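Arylalkylamine N-Acetyltransferase 2 (Aedes aegypti, PDB 4FD5) probably transfers acyl groups from acyl-CoA to the amine of arylalkylamines such as dopamine and serotonin, as a GNAT-fold acetyltransferase. Local coordinates at residues Arg134-Asp139 / Gly146-Leu151. Residues are numbered along the deposited sequence; the frame is centred on the assembly and turned at random.
Sequences RILSVD and GLAKKL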
ATOM      1  N   ARG A 134      -3.109   1.065   0.178  1.00 11.96           N
ATOM      2  CA  ARG A 134      -1.695   1.390   0.327  1.00 14.16           C
ATOM      3  C   ARG A 134      -0.898   0.317   1.036  1.00 15.17           C
ATOM      4  O   ARG A 134       0.241   0.031   0.642  1.00 17.24           O
ATOM      5  CB  ARG A 134      -1.527   2.731   1.038  1.00 12.75           C
ATOM      6  CG  ARG A 134      -2.108   3.847   0.205  1.00 13.64           C
ATOM      7  CD  ARG A 134      -1.901   5.232   0.828  1.00 16.36           C
ATOM      8  NE  ARG A 134      -2.392   6.227  -0.117  1.00 17.67           N
ATOM      9  CZ  ARG A 134      -2.792   7.456   0.192  1.00 20.19           C
ATOM     10  NH1 ARG A 134      -2.744   7.894   1.446  1.00 17.52           N
ATOM     11  NH2 ARG A 134      -3.239   8.252  -0.776  1.00 19.98           N
ATOM     12  N   ILE A 135      -1.472  -0.237   2.105  1.00 13.08           N
ATOM     13  CA  ILE A 135      -0.825  -1.337   2.806  1.00 12.98           C
ATOM     14  C   ILE A 135      -1.829  -2.451   3.040  1.00 13.74           C
ATOM     15  O   ILE A 135      -2.955  -2.182   3.443  1.00 13.66           O
ATOM     16  CB  ILE A 135      -0.283  -0.898   4.186  1.00 15.75           C
ATOM     17  CG1 ILE A 135       0.915   0.033   3.996  1.00 17.05           C
ATOM     18  CG2 ILE A 135       0.099  -2.114   5.020  1.00 15.30           C
ATOM     19  CD1 ILE A 135       1.561   0.461   5.310  1.00 18.90           C
ATOM     20  N   LEU A 136      -1.426  -3.695   2.779  1.00 13.69           N
ATOM     21  CA  LEU A 136      -2.224  -4.862   3.149  1.00 13.21           C
ATOM     22  C   LEU A 136      -1.302  -5.768   3.952  1.00 14.17           C
ATOM     23  O   LEU A 136      -0.268  -6.222   3.439  1.00 14.41           O
ATOM     24  CB  LEU A 136      -2.733  -5.585   1.892  1.00 14.65           C
ATOM     25  CG  LEU A 136      -3.492  -6.899   2.094  1.00 14.79           C
ATOM     26  CD1 LEU A 136      -4.752  -6.679   2.921  1.00 14.79           C
ATOM     27  CD2 LEU A 136      -3.825  -7.484   0.739  1.00 14.64           C
ATOM     28  N   SER A 137      -1.673  -6.019   5.203  1.00 12.91           N
ATOM     29  CA  SER A 137      -0.764  -6.671   6.153  1.00 14.43           C
ATOM     30  C   SER A 137      -1.546  -7.629   7.045  1.00 15.30           C
ATOM     31  O   SER A 137      -2.606  -7.268   7.550  1.00 13.46           O
ATOM     32  CB  SER A 137      -0.087  -5.596   7.027  1.00 16.43           C
ATOM     33  OG  SER A 137       0.757  -6.196   7.995  1.00 18.47           O
ATOM     34  N   VAL A 138      -1.052  -8.859   7.214  1.00 13.82           N
ATOM     35  CA  VAL A 138      -1.698  -9.817   8.106  1.00 15.95           C
ATOM     36  C   VAL A 138      -0.634 -10.442   8.998  1.00 15.65           C
ATOM     37  O   VAL A 138       0.375 -10.945   8.504  1.00 18.24           O
ATOM     38  CB  VAL A 138      -2.426 -10.935   7.321  1.00 14.39           C
ATOM     39  CG1 VAL A 138      -3.051 -11.970   8.291  1.00 14.98           C
ATOM     40  CG2 VAL A 138      -3.473 -10.338   6.406  1.00 17.78           C
ATOM     41  N   ASP A 139      -0.854 -10.365  10.305  1.00 17.05           N
ATOM     42  CA  ASP A 139       0.047 -10.905  11.320  1.00 17.36           C
ATOM     43  C   ASP A 139       0.218 -12.416  11.099  1.00 18.80           C
ATOM     44  O   ASP A 139      -0.758 -13.114  10.830  1.00 18.71           O
ATOM     45  CB  ASP A 139      -0.548 -10.628  12.708  1.00 19.08           C
ATOM     46  CG  ASP A 139       0.394 -10.998  13.839  1.00 24.17           C
ATOM     47  OD1 ASP A 139       0.743 -12.190  13.957  1.00 24.35           O
ATOM     48  OD2 ASP A 139       0.782 -10.101  14.628  1.00 22.49           O
ATOM     49  N   GLY A 146      -7.793 -16.443   5.523  1.00 17.17           N
ATOM     50  CA  GLY A 146      -8.349 -15.719   4.402  1.00 17.56           C
ATOM     51  C   GLY A 146      -8.463 -14.234   4.686  1.00 16.35           C
ATOM     52  O   GLY A 146      -9.192 -13.538   3.987  1.00 16.27           O
ATOM     53  N   LEU A 147      -7.754 -13.751   5.706  1.00 16.98           N
ATOM     54  CA  LEU A 147      -7.926 -12.350   6.110  1.00 14.79           C
ATOM     55  C   LEU A 147      -7.478 -11.323   5.070  1.00 15.42           C
ATOM     56  O   LEU A 147      -8.116 -10.284   4.924  1.00 15.27           O
ATOM     57  CB  LEU A 147      -7.266 -12.057   7.470  1.00 15.26           C
ATOM     58  CG  LEU A 147      -7.839 -12.802   8.671  1.00 17.15           C
ATOM     59  CD1 LEU A 147      -7.025 -12.464   9.900  1.00 18.14           C
ATOM     60  CD2 LEU A 147      -9.308 -12.453   8.878  1.00 21.25           C
ATOM     61  N   ALA A 148      -6.391 -11.574   4.348  1.00 14.38           N
ATOM     62  CA  ALA A 148      -5.965 -10.592   3.343  1.00 15.40           C
ATOM     63  C   ALA A 148      -7.095 -10.280   2.339  1.00 16.48           C
ATOM     64  O   ALA A 148      -7.441  -9.100   2.064  1.00 15.52           O
ATOM     65  CB  ALA A 148      -4.699 -11.072   2.631  1.00 14.66           C
ATOM     66  N   LYS A 149      -7.691 -11.347   1.804  1.00 13.69           N
ATOM     67  CA  LYS A 149      -8.720 -11.197   0.802  1.00 15.86           C
ATOM     68  C   LYS A 149      -9.929 -10.510   1.429  1.00 16.47           C
ATOM     69  O   LYS A 149     -10.493  -9.588   0.849  1.00 15.03           O
ATOM     70  CB  LYS A 149      -9.094 -12.563   0.216  1.00 16.24           C
ATOM     71  CG  LYS A 149     -10.032 -12.476  -0.956  1.00 20.05           C
ATOM     72  CD  LYS A 149     -10.205 -13.876  -1.538  1.00 21.16           C
ATOM     73  CE  LYS A 149     -10.995 -13.855  -2.824  1.00 28.44           C
ATOM     74  NZ  LYS A 149     -11.229 -15.237  -3.340  1.00 30.07           N
ATOM     75  N   LYS A 150     -10.300 -10.931   2.636  1.00 15.25           N
ATOM     76  CA  LYS A 150     -11.447 -10.328   3.316  1.00 15.53           C
ATOM     77  C   LYS A 150     -11.237  -8.835   3.592  1.00 15.18           C
ATOM     78  O   LYS A 150     -12.172  -8.051   3.489  1.00 14.74           O
ATOM     79  CB  LYS A 150     -11.769 -11.065   4.606  1.00 16.43           C
ATOM     80  CG  LYS A 150     -12.182 -12.520   4.384  1.00 21.68           C
ATOM     81  CD  LYS A 150     -12.493 -13.197   5.722  1.00 25.38           C
ATOM     82  CE  LYS A 150     -12.846 -14.670   5.548  1.00 28.87           C
ATOM     83  NZ  LYS A 150     -14.073 -14.838   4.724  1.00 36.21           N
ATOM     84  N   LEU A 151     -10.015  -8.452   3.935  1.00 14.93           N
ATOM     85  CA  LEU A 151      -9.699  -7.045   4.160  1.00 13.53           C
ATOM     86  C   LEU A 151      -9.912  -6.215   2.908  1.00 14.19           C
ATOM     87  O   LEU A 151     -10.430  -5.096   2.982  1.00 13.05           O
ATOM     88  CB  LEU A 151      -8.270  -6.891   4.690  1.00 12.26           C
ATOM     89  CG  LEU A 151      -8.069  -7.229   6.155  1.00 12.33           C
ATOM     90  CD1 LEU A 151      -6.589  -7.412   6.458  1.00 15.64           C
ATOM     91  CD2 LEU A 151      -8.688  -6.120   7.020  1.00 14.88           C
TER
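V138 and L136, two residues apart on strand 129-138 and on the same face of the sheet, meet A148 in the first turn of helix 147-161. Aliphatic side chains pack by van der Waals contact against each other and against the backbone; no hydrogen bond crosses. The methyl CG2 of V138 lies 4.0 Å from CB of A148 and 3.8 Å from its backbone N. The torsion (chi1 178°) sets CG2 anti to the carbonyl carbon, turning it to A148, while CG1 is turned to CB of L147, 4.3 Å away. Beta-branched V138 suits a strand and offers two methyls at short reach. A148 suits its place because a lone methyl lets side chains come right up to the helix backbone: CD1 of L136 sits 3.7 Å from the carbonyl O of A148, while CD2 of L136 faces CB of A148 at 4.1 Å. L136 is long enough for its end to approach although its first bond does not point at the helix.

One turn along, L151 packs its CB 3.9 Å from CD1 of L136, and has the length for its CD1 to reach the strand backbone, 4.1 Å from the carbonyl O of S137. L147 and L151 also touch F11 of strand 10-13.

S137 alternates to the opposite face, where its OG hydrogen-bonds NE2 of H25 in helix 19-29.

Strand, helix and strand 166-171 form a beta-alpha-beta unit; the axes of 134-138 and 147-151 run at 145°, roughly antiparallel. The link from R141 to G146, the N-cap, carries the GNAT signature R-x-x-G-x-G and, as in relatives, probably receives the CoA pyrophosphate with the helix start. Lacking directional bonds, the junction depends on the fit and burial of aliphatic groups to seat the helix on the sheet.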